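Local coordinates for C3-degrading proteinase (CppA protein) (Streptococcus pneumoniae, PDB 3E0R), which probably acts as a proteinase that degrades complement protein C3, although both of its halves belong to the glyoxalase clan, at residues L16-R21 / L55-A60; K22-F27 / F112-D117; R71-R76 / T193-M198; L157-D162 / L176-A181. One frame throughout, in Å; residues are numbered along the deposited sequence.

Overall arrangement
Contacts 1 and 4 are parallel strand pairings at two different sheets: contact 1 joins strands 9-18 and 53-59 in the eight-stranded sheet, contact 4 joins 151-159 to the outermost strand 176-180 of the seven-stranded one, and their centres lie about 22 Å apart. Contact 3, the most buried, runs between the two sheets and works through a carboxylate gripping backbone N-H groups. Contact 2 sets helix 21-31 against a turn by aromatic packing and one amide-carboxylate bond. It touches contact 1 where the carboxylate of Glu-115 accepts from Asn-19 N, and contact 3 through Lys-72. Contact 3 meets contact 4 at His-158, whereas the outer end of contact 4 is solvent-exposed.

Contact 1: residues L16-R21 / L55-A60; sequences LKANNR and LVLEEA
Glu-59, with an intermediate chi1 of -111° and extended beyond CG, crosses Arg-21, whose chain bends at chi2, at about a right angle. That crossing sets Arg-21 NH1 3.2 Å from Glu-59 OE2, at the guanidinium edge and near its plane. The two flat groups stand 87° apart; the hydrogen bond within the salt bridge is weak, bent to 127° at hydrogen. A water accepts from Arg-21 N and donates to Glu-59 OE1. Alongside, the parallel strands are laced in register: Leu-16 N to Val-56 O (3.0 Å), Glu-58 N to Leu-16 O (2.8 Å), Ala-18 N to Glu-58 O (2.7 Å) and Ala-60 N to Ala-18 O (3.0 Å). Leu-57 CD2 lies 4.0 Å from Leu-16 CB on the face covered by helix 21-31. On the other face Lys-17 CE packs on Ala-60 CB, and its NZ reaches Asn-190 O and Thr-193 O. The backbone ladder carries the join, while Arg-21, also paired with Glu-39, probably shares its charge between two carboxylates.

Contact 2: residues K22-F27 / F112-D117; sequences KLNETF and FSPEDD
Phe-27 lies against Ser-113 and Pro-114, the first two residues of a turn, with CG anti to its backbone N (chi1 178°), which sends the ring out from helix 21-31. Phe-27 CB is 3.8 Å from Pro-114 CD, and Phe-27 CG comes to 3.7 Å from the same atom. On one side Phe-27 CE2 approaches Ser-113 CB at 3.4 Å. On the other Phe-27 CE1 lies 3.2 Å from Phe-112 O, oblique to the ring, and at the tip Phe-27 CZ is 3.6 Å from Ser-113 CA. Ser-113 CA and Pro-114 CD sit over the same ring face as CH-pi donors, the former 3.7 Å from the Phe-27 centroid and 18° off the normal. One turn back along the helix, Asn-24 ND2 donates at 2.9 Å to Glu-115 OE2, which accepts with its anti lone pair, amide and carboxylate planes only 10° apart. Asn-20 O and Asn-19 N are second partners of that ND2 and OE2, which should fix both groups. Ser-113 OG accepts from Asp-117 N and, at 3.0 Å, from Glu-115 N, the latter an ST turn at the start of the type I turn 113-116 between antiparallel strands 107-112 and 118-122.

Contact 3: residues R71-R76 / T193-M198; sequences RKKLAR and TWDLSM
The junction between the two sheets, where strand 74-81 begins in one and strand 196-203 in the other, is built round the carboxylate of Asp-195, which accepts from the backbone N-H groups of Lys-73 and Leu-74. Residues 71-76 belong to the N-terminal and 193-198 to the C-terminal CppA family, both of the glyoxalase clan. The chi1 of Asp-195 (-158°) swings its carboxylate across to Lys-73 and Leu-74. Lys-73 N reaches the syn lone pair of Asp-195 OD2 at 2.9 Å with an angle of 155° at hydrogen. Leu-74 N meets Asp-195 OD1 at 3.2 Å and 162°, again on the syn side but somewhat out of the carboxylate plane. Asp-195 OD1 also takes a weak bond from Leu-196 N at 2.7 Å. Lys-73 crosses the carboxylate at about a right angle, Lys-73 CG lying 3.4 Å from Asp-195 OD2, and its NZ reaches Leu-196 O through a water, besides Val-188 O and Asn-235 O. Lys-72 slides past in the opposite direction; Lys-72 NZ is bound weakly to Trp-194 O at 3.0 Å, also bonds Glu-115 O and lies implausibly close to Asp-117 OD1, a salt bridge of doubtful length. Leu-74 CB and Leu-196 CB, 4.2 Å apart, add an apolar edge. Because two neighbouring N-H groups grip separate oxygens, this buried carboxylate is fixed in rotation, and side-chain-to-backbone bonds tie the two strand starts together with no beta bridge between these segments.

Contact 4: residues L157-D162 / L176-A181; sequences LHLPTD and LDFIPA
Leu-159 CD2 sits over one face of the Phe-178 ring, 4.2 Å from its centroid and 22° off the normal. Leu-157 CB closes in on Phe-178 CD1 at 3.8 Å, and Leu-159 CB reaches the same Phe-178 CD1. The phenyl ring points to them with CG anti to the carbonyl carbon (chi1 -76°). Beside this apolar core the backbones run parallel and are tightly bonded: Leu-157 N to Asp-177 O (2.7 Å), Ile-179 N to Leu-157 O (2.7 Å) and Leu-159 N to Ile-179 O (2.8 Å). These are the two strands of a beta-alpha-beta crossover, 151-159 and 176-180, with helix 169-172 between them, and 176-180 is the outermost strand of its sheet. On the other face His-158 lies alongside Ile-179, whose CG2 meets the imidazole edge at His-158 CD2 (3.8 Å), and Ala-181 CB is 3.6 Å from His-158 CB; His-158 ND1 donates to Lys-72 O. Toward the far end the packing is sparse: Thr-161 CG2 brushes Pro-180 CB at 3.9 Å, both residues being exposed to solvent.

Contact 1: residues L16-R21 / L55-A60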
loop_
_atom_site.group_PDB
_atom_site.type_symbol
_atom_site.label_atom_id
_atom_site.label_comp_id
_atom_site.label_asym_id
_atom_site.label_seq_id
_atom_site.Cartn_x
_atom_site.Cartn_y
_atom_site.Cartn_z
ATOM N N LEU A 16 -5.754 1.978 -1.874
ATOM C CA LEU A 16 -5.536 2.435 -3.236
ATOM C C LEU A 16 -6.872 2.408 -3.977
ATOM O O LEU A 16 -7.626 1.427 -3.908
ATOM C CB LEU A 16 -4.501 1.543 -3.943
ATOM C CG LEU A 16 -3.117 1.420 -3.263
ATOM C CD1 LEU A 16 -2.165 0.552 -4.127
ATOM C CD2 LEU A 16 -2.437 2.812 -2.967
ATOM N N LYS A 17 -7.165 3.486 -4.694
ATOM C CA LYS A 17 -8.311 3.518 -5.587
ATOM C C LYS A 17 -8.047 2.682 -6.867
ATOM O O LYS A 17 -6.926 2.694 -7.412
ATOM C CB LYS A 17 -8.729 4.950 -5.880
ATOM C CG LYS A 17 -9.161 5.620 -4.631
ATOM C CD LYS A 17 -9.433 7.108 -4.834
ATOM C CE LYS A 17 -10.794 7.412 -5.498
ATOM N NZ LYS A 17 -10.800 8.668 -6.285
ATOM N N ALA A 18 -9.074 1.910 -7.256
ATOM C CA ALA A 18 -9.031 0.934 -8.362
ATOM C C ALA A 18 -10.141 1.305 -9.325
ATOM O O ALA A 18 -11.220 1.656 -8.895
ATOM C CB ALA A 18 -9.268 -0.471 -7.849
ATOM N N ASN A 19 -9.866 1.249 -10.628
ATOM C CA ASN A 19 -10.883 1.526 -11.658
ATOM C C ASN A 19 -11.679 0.265 -11.965
ATOM O O ASN A 19 -12.834 0.156 -11.586
ATOM C CB ASN A 19 -10.248 2.119 -12.935
ATOM C CG ASN A 19 -11.272 2.339 -14.099
ATOM O OD1 ASN A 19 -12.478 2.094 -13.972
ATOM N ND2 ASN A 19 -10.763 2.805 -15.232
ATOM N N ASN A 20 -11.073 -0.678 -12.669
ATOM C CA ASN A 20 -11.737 -1.944 -12.928
ATOM C C ASN A 20 -11.405 -2.929 -11.828
ATOM O O ASN A 20 -10.255 -3.264 -11.625
ATOM C CB ASN A 20 -11.340 -2.517 -14.282
ATOM C CG ASN A 20 -12.233 -3.661 -14.686
ATOM O OD1 ASN A 20 -12.245 -4.741 -14.056
ATOM N ND2 ASN A 20 -13.029 -3.418 -15.717
ATOM N N ARG A 21 -12.422 -3.377 -11.115
ATOM C CA ARG A 21 -12.247 -4.338 -10.041
ATOM C C ARG A 21 -11.620 -5.651 -10.481
ATOM O O ARG A 21 -10.642 -6.116 -9.887
ATOM C CB ARG A 21 -13.592 -4.665 -9.390
ATOM C CG ARG A 21 -13.436 -5.013 -7.944
ATOM C CD ARG A 21 -14.270 -6.189 -7.564
ATOM N NE ARG A 21 -14.288 -6.330 -6.109
ATOM C CZ ARG A 21 -15.033 -5.583 -5.293
ATOM N NH1 ARG A 21 -15.823 -4.618 -5.761
ATOM N NH2 ARG A 21 -15.001 -5.808 -4.001
ATOM N N LEU A 55 -3.887 -4.494 2.836
ATOM C CA LEU A 55 -4.099 -3.597 1.706
ATOM C C LEU A 55 -5.581 -3.583 1.402
ATOM O O LEU A 55 -6.262 -4.596 1.557
ATOM C CB LEU A 55 -3.313 -4.070 0.479
ATOM C CG LEU A 55 -3.473 -3.202 -0.795
ATOM C CD1 LEU A 55 -3.010 -1.763 -0.628
ATOM C CD2 LEU A 55 -2.758 -3.875 -1.934
ATOM N N VAL A 56 -6.102 -2.425 1.025
ATOM C CA VAL A 56 -7.516 -2.290 0.662
ATOM C C VAL A 56 -7.544 -1.609 -0.698
ATOM O O VAL A 56 -6.877 -0.608 -0.878
ATOM C CB VAL A 56 -8.337 -1.477 1.744
ATOM C CG1 VAL A 56 -9.775 -1.199 1.270
ATOM C CG2 VAL A 56 -8.354 -2.212 3.082
ATOM N N LEU A 57 -8.254 -2.210 -1.669
ATOM C CA LEU A 57 -8.594 -1.531 -2.935
ATOM C C LEU A 57 -9.978 -0.970 -2.891
ATOM O O LEU A 57 -10.918 -1.634 -2.450
ATOM C CB LEU A 57 -8.529 -2.463 -4.130
ATOM C CG LEU A 57 -7.196 -3.157 -4.369
ATOM C CD1 LEU A 57 -7.357 -3.881 -5.654
ATOM C CD2 LEU A 57 -5.954 -2.185 -4.334
ATOM N N GLU A 58 -10.119 0.236 -3.400
ATOM C CA GLU A 58 -11.390 0.924 -3.380
ATOM C C GLU A 58 -11.817 1.379 -4.770
ATOM O O GLU A 58 -11.114 2.147 -5.430
ATOM C CB GLU A 58 -11.237 2.132 -2.484
ATOM C CG GLU A 58 -12.421 2.962 -2.424
ATOM C CD GLU A 58 -12.772 3.294 -1.006
ATOM O OE1 GLU A 58 -12.906 2.345 -0.173
ATOM O OE2 GLU A 58 -12.927 4.503 -0.735
ATOM N N GLU A 59 -12.993 0.949 -5.185
ATOM C CA GLU A 59 -13.466 1.217 -6.549
ATOM C C GLU A 59 -13.946 2.652 -6.759
ATOM O O GLU A 59 -14.736 3.160 -5.998
ATOM C CB GLU A 59 -14.553 0.202 -6.965
ATOM C CG GLU A 59 -14.035 -0.747 -8.061
ATOM C CD GLU A 59 -15.148 -1.603 -8.665
ATOM O OE1 GLU A 59 -15.257 -1.678 -9.924
ATOM O OE2 GLU A 59 -15.912 -2.212 -7.874
ATOM N N ALA A 60 -13.445 3.287 -7.799
ATOM C CA ALA A 60 -13.929 4.570 -8.227
ATOM C C ALA A 60 -14.217 4.508 -9.743
ATOM O O ALA A 60 -13.345 4.131 -10.521
ATOM C CB ALA A 60 -12.895 5.629 -7.896
HETATM O O HOH W 1 -15.213 -3.772 -12.414
#

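Contact 2: residues K22-F27 / F112-D117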
loop_
_atom_site.group_PDB
_atom_site.type_symbol
_atom_site.label_atom_id
_atom_site.label_comp_id
_atom_site.label_asym_id
_atom_site.label_seq_id
_atom_site.Cartn_x
_atom_site.Cartn_y
_atom_site.Cartn_z
ATOM N N LYS A 22 -12.204 -6.283 -11.483
ATOM C CA LYS A 22 -11.729 -7.583 -11.901
ATOM C C LYS A 22 -10.256 -7.474 -12.312
ATOM O O LYS A 22 -9.466 -8.336 -11.971
ATOM C CB LYS A 22 -12.601 -8.163 -13.024
ATOM C CG LYS A 22 -12.341 -9.626 -13.279
ATOM C CD LYS A 22 -13.114 -10.475 -12.289
ATOM C CE LYS A 22 -12.364 -11.737 -11.880
ATOM N NZ LYS A 22 -12.913 -12.336 -10.614
ATOM N N LEU A 23 -9.885 -6.404 -13.029
ATOM C CA LEU A 23 -8.488 -6.173 -13.394
ATOM C C LEU A 23 -7.578 -6.192 -12.185
ATOM O O LEU A 23 -6.566 -6.899 -12.153
ATOM C CB LEU A 23 -8.307 -4.810 -14.082
ATOM C CG LEU A 23 -8.253 -4.691 -15.590
ATOM C CD1 LEU A 23 -8.067 -3.224 -15.995
ATOM C CD2 LEU A 23 -7.135 -5.582 -16.137
ATOM N N ASN A 24 -7.934 -5.366 -11.205
ATOM C CA ASN A 24 -7.139 -5.207 -9.980
ATOM C C ASN A 24 -7.109 -6.516 -9.171
ATOM O O ASN A 24 -6.066 -6.915 -8.645
ATOM C CB ASN A 24 -7.631 -3.990 -9.172
ATOM C CG ASN A 24 -7.197 -2.659 -9.783
ATOM O OD1 ASN A 24 -6.229 -2.069 -9.337
ATOM N ND2 ASN A 24 -7.870 -2.221 -10.857
ATOM N N GLU A 25 -8.241 -7.211 -9.108
ATOM C CA GLU A 25 -8.300 -8.542 -8.447
ATOM C C GLU A 25 -7.343 -9.530 -9.089
ATOM O O GLU A 25 -6.619 -10.242 -8.421
ATOM C CB GLU A 25 -9.685 -9.166 -8.589
ATOM C CG GLU A 25 -10.811 -8.509 -7.849
ATOM C CD GLU A 25 -12.074 -9.410 -7.830
ATOM O OE1 GLU A 25 -12.297 -10.167 -8.790
ATOM O OE2 GLU A 25 -12.837 -9.355 -6.840
ATOM N N THR A 26 -7.383 -9.586 -10.418
ATOM C CA THR A 26 -6.539 -10.493 -11.167
ATOM C C THR A 26 -5.074 -10.265 -10.858
ATOM O O THR A 26 -4.285 -11.202 -10.879
ATOM C CB THR A 26 -6.757 -10.342 -12.682
ATOM O OG1 THR A 26 -8.161 -10.331 -12.943
ATOM C CG2 THR A 26 -6.112 -11.479 -13.447
ATOM N N PHE A 27 -4.730 -9.012 -10.583
ATOM C CA PHE A 27 -3.343 -8.589 -10.370
ATOM C C PHE A 27 -2.897 -8.972 -8.955
ATOM O O PHE A 27 -1.919 -9.704 -8.769
ATOM C CB PHE A 27 -3.209 -7.056 -10.638
ATOM C CG PHE A 27 -1.844 -6.511 -10.400
ATOM C CD1 PHE A 27 -0.803 -6.789 -11.285
ATOM C CD2 PHE A 27 -1.581 -5.740 -9.295
ATOM C CE1 PHE A 27 0.466 -6.305 -11.064
ATOM C CE2 PHE A 27 -0.317 -5.255 -9.056
ATOM C CZ PHE A 27 0.699 -5.511 -9.929
ATOM N N PHE A 112 4.007 -3.083 -12.478
ATOM C CA PHE A 112 2.959 -2.077 -12.415
ATOM C C PHE A 112 1.554 -2.731 -12.297
ATOM O O PHE A 112 1.212 -3.762 -12.915
ATOM C CB PHE A 112 3.009 -1.150 -13.643
ATOM C CG PHE A 112 4.089 -0.047 -13.571
ATOM C CD1 PHE A 112 3.853 1.151 -12.907
ATOM C CD2 PHE A 112 5.321 -0.195 -14.201
ATOM C CE1 PHE A 112 4.855 2.168 -12.853
ATOM C CE2 PHE A 112 6.294 0.819 -14.140
ATOM C CZ PHE A 112 6.060 1.983 -13.467
ATOM N N SER A 113 0.735 -2.111 -11.476
ATOM C CA SER A 113 -0.632 -2.520 -11.313
ATOM C C SER A 113 -1.465 -1.849 -12.442
ATOM O O SER A 113 -0.996 -0.896 -13.092
ATOM C CB SER A 113 -1.129 -2.045 -9.945
ATOM O OG SER A 113 -1.679 -0.751 -10.085
ATOM N N PRO A 114 -2.713 -2.315 -12.635
ATOM C CA PRO A 114 -3.661 -1.715 -13.575
ATOM C C PRO A 114 -3.847 -0.195 -13.399
ATOM O O PRO A 114 -4.284 0.456 -14.341
ATOM C CB PRO A 114 -4.983 -2.426 -13.255
ATOM C CG PRO A 114 -4.634 -3.635 -12.540
ATOM C CD PRO A 114 -3.314 -3.449 -11.894
ATOM N N GLU A 115 -3.552 0.362 -12.211
ATOM C CA GLU A 115 -3.671 1.825 -12.010
ATOM C C GLU A 115 -2.303 2.520 -12.012
ATOM O O GLU A 115 -2.169 3.697 -11.610
ATOM C CB GLU A 115 -4.418 2.135 -10.721
ATOM C CG GLU A 115 -5.658 1.347 -10.494
ATOM C CD GLU A 115 -6.710 1.539 -11.527
ATOM O OE1 GLU A 115 -6.829 2.640 -12.159
ATOM O OE2 GLU A 115 -7.460 0.556 -11.693
ATOM N N ASP A 116 -1.307 1.736 -12.434
ATOM C CA ASP A 116 0.102 2.139 -12.647
ATOM C C ASP A 116 0.801 2.436 -11.339
ATOM O O ASP A 116 1.681 3.279 -11.262
ATOM C CB ASP A 116 0.234 3.350 -13.586
ATOM C CG ASP A 116 -0.426 3.135 -14.901
ATOM O OD1 ASP A 116 0.033 2.230 -15.642
ATOM O OD2 ASP A 116 -1.406 3.876 -15.181
ATOM N N ASP A 117 0.392 1.744 -10.304
ATOM C CA ASP A 117 1.089 1.789 -9.053
ATOM C C ASP A 117 2.252 0.831 -9.215
ATOM O O ASP A 117 2.086 -0.282 -9.707
ATOM C CB ASP A 117 0.135 1.360 -7.949
ATOM C CG ASP A 117 -0.975 2.396 -7.694
ATOM O OD1 ASP A 117 -0.621 3.612 -7.676
ATOM O OD2 ASP A 117 -2.187 1.994 -7.476
#

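Contact 3: residues R71-R76 / T193-M198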
loop_
_atom_site.group_PDB
_atom_site.type_symbol
_atom_site.label_atom_id
_atom_site.label_comp_id
_atom_site.label_asym_id
_atom_site.label_seq_id
_atom_site.Cartn_x
_atom_site.Cartn_y
_atom_site.Cartn_z
ATOM N N ARG A 71 3.887 12.368 -10.943
ATOM C CA ARG A 71 4.151 11.484 -9.844
ATOM C C ARG A 71 2.854 11.251 -9.092
ATOM O O ARG A 71 1.982 12.163 -8.978
ATOM C CB ARG A 71 5.247 12.050 -8.933
ATOM C CG ARG A 71 6.608 11.602 -9.325
ATOM C CD ARG A 71 7.699 12.201 -8.461
ATOM N NE ARG A 71 9.003 11.714 -8.901
ATOM C CZ ARG A 71 10.133 11.790 -8.206
ATOM N NH1 ARG A 71 10.160 12.322 -6.990
ATOM N NH2 ARG A 71 11.252 11.316 -8.743
ATOM N N LYS A 72 2.714 10.033 -8.588
ATOM C CA LYS A 72 1.539 9.695 -7.763
ATOM C C LYS A 72 1.941 9.910 -6.334
ATOM O O LYS A 72 3.126 9.865 -6.003
ATOM C CB LYS A 72 1.110 8.238 -7.967
ATOM C CG LYS A 72 0.619 7.873 -9.345
ATOM C CD LYS A 72 0.032 6.437 -9.351
ATOM C CE LYS A 72 -1.483 6.417 -9.110
ATOM N NZ LYS A 72 -2.066 5.033 -8.944
ATOM N N LYS A 73 0.951 10.114 -5.474
ATOM C CA LYS A 73 1.181 10.181 -4.013
ATOM C C LYS A 73 1.870 8.876 -3.544
ATOM O O LYS A 73 2.794 8.895 -2.747
ATOM C CB LYS A 73 -0.137 10.437 -3.291
ATOM C CG LYS A 73 -0.771 11.772 -3.638
ATOM C CD LYS A 73 -2.073 11.973 -2.832
ATOM C CE LYS A 73 -3.051 12.949 -3.508
ATOM N NZ LYS A 73 -4.262 13.268 -2.671
ATOM N N LEU A 74 1.461 7.751 -4.113
ATOM C CA LEU A 74 2.137 6.476 -3.883
ATOM C C LEU A 74 3.301 6.435 -4.837
ATOM O O LEU A 74 3.110 6.336 -6.036
ATOM C CB LEU A 74 1.215 5.253 -4.109
ATOM C CG LEU A 74 1.918 3.899 -3.790
ATOM C CD1 LEU A 74 2.050 3.697 -2.354
ATOM C CD2 LEU A 74 1.214 2.731 -4.402
ATOM N N ALA A 75 4.504 6.559 -4.303
ATOM C CA ALA A 75 5.731 6.405 -5.060
ATOM C C ALA A 75 5.936 4.896 -5.357
ATOM O O ALA A 75 5.968 4.507 -6.519
ATOM C CB ALA A 75 6.929 7.033 -4.298
ATOM N N ARG A 76 6.000 4.060 -4.320
ATOM C CA ARG A 76 6.047 2.594 -4.482
ATOM C C ARG A 76 5.371 1.874 -3.312
ATOM O O ARG A 76 5.530 2.293 -2.198
ATOM C CB ARG A 76 7.488 2.096 -4.523
ATOM C CG ARG A 76 8.192 2.131 -5.870
ATOM C CD ARG A 76 9.340 1.117 -5.918
ATOM N NE ARG A 76 10.282 1.373 -4.834
ATOM C CZ ARG A 76 11.505 0.823 -4.722
ATOM N NH1 ARG A 76 11.964 -0.048 -5.598
ATOM N NH2 ARG A 76 12.279 1.139 -3.703
ATOM N N THR A 193 -8.570 11.411 -8.537
ATOM C CA THR A 193 -7.620 10.542 -9.245
ATOM C C THR A 193 -7.648 9.147 -8.666
ATOM O O THR A 193 -8.092 8.986 -7.530
ATOM C CB THR A 193 -6.155 11.079 -9.123
ATOM O OG1 THR A 193 -5.831 11.216 -7.726
ATOM C CG2 THR A 193 -5.965 12.463 -9.889
ATOM N N TRP A 194 -7.172 8.154 -9.425
ATOM C CA TRP A 194 -6.855 6.780 -8.882
ATOM C C TRP A 194 -5.505 6.762 -8.214
ATOM O O TRP A 194 -4.471 6.797 -8.886
ATOM C CB TRP A 194 -6.910 5.709 -9.995
ATOM C CG TRP A 194 -8.334 5.484 -10.530
ATOM C CD1 TRP A 194 -9.382 4.894 -9.860
ATOM C CD2 TRP A 194 -8.864 5.889 -11.818
ATOM N NE1 TRP A 194 -10.513 4.906 -10.643
ATOM C CE2 TRP A 194 -10.218 5.478 -11.857
ATOM C CE3 TRP A 194 -8.311 6.507 -12.950
ATOM C CZ2 TRP A 194 -11.023 5.691 -12.959
ATOM C CZ3 TRP A 194 -9.113 6.718 -14.054
ATOM C CH2 TRP A 194 -10.465 6.312 -14.049
ATOM N N ASP A 195 -5.465 6.773 -6.888
ATOM C CA ASP A 195 -4.170 6.898 -6.172
ATOM C C ASP A 195 -4.378 6.373 -4.778
ATOM O O ASP A 195 -5.462 5.948 -4.481
ATOM C CB ASP A 195 -3.741 8.377 -6.085
ATOM C CG ASP A 195 -2.214 8.565 -5.874
ATOM O OD1 ASP A 195 -1.450 7.632 -5.497
ATOM O OD2 ASP A 195 -1.797 9.685 -6.138
ATOM N N LEU A 196 -3.355 6.465 -3.931
ATOM C CA LEU A 196 -3.515 6.316 -2.493
ATOM C C LEU A 196 -4.497 7.385 -1.913
ATOM O O LEU A 196 -4.252 8.597 -2.045
ATOM C CB LEU A 196 -2.123 6.429 -1.794
ATOM C CG LEU A 196 -2.108 6.413 -0.247
ATOM C CD1 LEU A 196 -2.346 4.963 0.348
ATOM C CD2 LEU A 196 -0.822 7.058 0.253
ATOM N N SER A 197 -5.579 6.921 -1.283
ATOM C CA SER A 197 -6.635 7.794 -0.827
ATOM C C SER A 197 -6.838 7.778 0.673
ATOM O O SER A 197 -7.351 8.741 1.224
ATOM C CB SER A 197 -7.939 7.427 -1.480
ATOM O OG SER A 197 -8.349 6.119 -1.133
HETATM N N MSE A 198 -6.426 6.688 1.318
HETATM C CA MSE A 198 -6.464 6.586 2.755
HETATM C C MSE A 198 -5.330 5.756 3.327
HETATM O O MSE A 198 -4.910 4.782 2.766
HETATM C CB MSE A 198 -7.798 5.989 3.151
HETATM C CG MSE A 198 -7.983 5.786 4.642
HETATM SE SE MSE A 198 -9.849 5.383 4.975
HETATM C CE MSE A 198 -9.596 3.697 5.915
HETATM O O HOH W 2 -5.524 10.814 -2.756
#

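Contact 4: residues L157-D162 / L176-A181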
loop_
_atom_site.group_PDB
_atom_site.type_symbol
_atom_site.label_atom_id
_atom_site.label_comp_id
_atom_site.label_asym_id
_atom_site.label_seq_id
_atom_site.Cartn_x
_atom_site.Cartn_y
_atom_site.Cartn_z
ATOM N N LEU A 157 6.144 7.308 -0.215
ATOM C CA LEU A 157 5.138 8.297 -0.558
ATOM C C LEU A 157 5.789 9.531 -1.098
ATOM O O LEU A 157 6.755 9.981 -0.543
ATOM C CB LEU A 157 4.301 8.647 0.663
ATOM C CG LEU A 157 3.499 7.508 1.307
ATOM C CD1 LEU A 157 2.613 8.038 2.384
ATOM C CD2 LEU A 157 2.663 6.708 0.300
ATOM N N HIS A 158 5.253 10.075 -2.193
ATOM C CA HIS A 158 5.743 11.289 -2.793
ATOM C C HIS A 158 5.079 12.503 -2.122
ATOM O O HIS A 158 3.842 12.638 -2.099
ATOM C CB HIS A 158 5.459 11.293 -4.309
ATOM C CG HIS A 158 6.398 10.452 -5.125
ATOM N ND1 HIS A 158 5.956 9.589 -6.100
ATOM C CD2 HIS A 158 7.750 10.391 -5.152
ATOM C CE1 HIS A 158 6.993 9.012 -6.677
ATOM N NE2 HIS A 158 8.097 9.485 -6.124
ATOM N N LEU A 159 5.914 13.376 -1.562
ATOM C CA LEU A 159 5.432 14.534 -0.767
ATOM C C LEU A 159 6.081 15.829 -1.266
ATOM O O LEU A 159 7.316 15.931 -1.289
ATOM C CB LEU A 159 5.709 14.324 0.732
ATOM C CG LEU A 159 5.029 15.262 1.764
ATOM C CD1 LEU A 159 3.506 15.031 1.880
ATOM C CD2 LEU A 159 5.666 15.142 3.153
ATOM N N PRO A 160 5.259 16.829 -1.649
ATOM C CA PRO A 160 5.876 18.099 -2.098
ATOM C C PRO A 160 6.733 18.752 -1.016
ATOM O O PRO A 160 6.562 18.460 0.173
ATOM C CB PRO A 160 4.678 18.986 -2.467
ATOM C CG PRO A 160 3.487 18.049 -2.543
ATOM C CD PRO A 160 3.785 16.885 -1.670
ATOM N N THR A 161 7.656 19.627 -1.420
ATOM C CA THR A 161 8.596 20.198 -0.461
ATOM C C THR A 161 7.937 21.289 0.368
ATOM O O THR A 161 8.357 21.526 1.506
ATOM C CB THR A 161 9.906 20.722 -1.128
ATOM O OG1 THR A 161 9.602 21.737 -2.093
ATOM C CG2 THR A 161 10.680 19.573 -1.781
ATOM N N ASP A 162 6.875 21.897 -0.175
ATOM C CA ASP A 162 6.207 23.053 0.467
ATOM C C ASP A 162 5.122 22.668 1.469
ATOM O O ASP A 162 4.568 23.541 2.143
ATOM C CB ASP A 162 5.619 24.016 -0.582
ATOM C CG ASP A 162 4.561 23.348 -1.492
ATOM O OD1 ASP A 162 4.260 22.148 -1.308
ATOM O OD2 ASP A 162 4.034 24.036 -2.412
ATOM N N LEU A 176 6.654 3.701 6.449
ATOM C CA LEU A 176 6.400 4.840 5.575
ATOM C C LEU A 176 7.613 5.755 5.316
ATOM O O LEU A 176 8.166 6.333 6.217
ATOM C CB LEU A 176 5.315 5.622 6.219
ATOM C CG LEU A 176 4.206 6.044 5.332
ATOM C CD1 LEU A 176 2.853 6.049 6.135
ATOM C CD2 LEU A 176 4.726 7.422 4.694
ATOM N N ASP A 177 8.003 5.858 4.053
ATOM C CA ASP A 177 9.143 6.637 3.621
ATOM C C ASP A 177 8.657 7.797 2.744
ATOM O O ASP A 177 8.010 7.543 1.733
ATOM C CB ASP A 177 10.031 5.706 2.803
ATOM C CG ASP A 177 11.437 6.134 2.780
ATOM O OD1 ASP A 177 11.896 6.603 3.854
ATOM O OD2 ASP A 177 12.112 5.977 1.716
ATOM N N PHE A 178 8.963 9.052 3.101
ATOM C CA PHE A 178 8.544 10.198 2.279
ATOM C C PHE A 178 9.644 10.615 1.314
ATOM O O PHE A 178 10.743 10.912 1.717
ATOM C CB PHE A 178 8.151 11.415 3.125
ATOM C CG PHE A 178 6.821 11.299 3.763
ATOM C CD1 PHE A 178 5.672 11.285 2.995
ATOM C CD2 PHE A 178 6.695 11.188 5.141
ATOM C CE1 PHE A 178 4.430 11.167 3.585
ATOM C CE2 PHE A 178 5.439 11.056 5.728
ATOM C CZ PHE A 178 4.320 11.070 4.963
ATOM N N ILE A 179 9.327 10.682 0.035
ATOM C CA ILE A 179 10.265 11.151 -0.970
ATOM C C ILE A 179 9.832 12.543 -1.429
ATOM O O ILE A 179 8.669 12.715 -1.788
ATOM C CB ILE A 179 10.291 10.197 -2.148
ATOM C CG1 ILE A 179 10.876 8.851 -1.688
ATOM C CG2 ILE A 179 11.073 10.808 -3.307
ATOM C CD1 ILE A 179 10.715 7.760 -2.664
ATOM N N PRO A 180 10.753 13.545 -1.378
ATOM C CA PRO A 180 10.374 14.852 -1.906
ATOM C C PRO A 180 10.086 14.721 -3.411
ATOM O O PRO A 180 10.696 13.873 -4.063
ATOM C CB PRO A 180 11.593 15.753 -1.590
ATOM C CG PRO A 180 12.407 14.964 -0.567
ATOM C CD PRO A 180 12.143 13.536 -0.867
ATOM N N ALA A 181 9.136 15.513 -3.926
ATOM C CA ALA A 181 8.498 15.261 -5.209
ATOM C C ALA A 181 7.719 16.486 -5.654
ATOM O O ALA A 181 7.231 17.236 -4.827
ATOM C CB ALA A 181 7.571 14.076 -5.108
#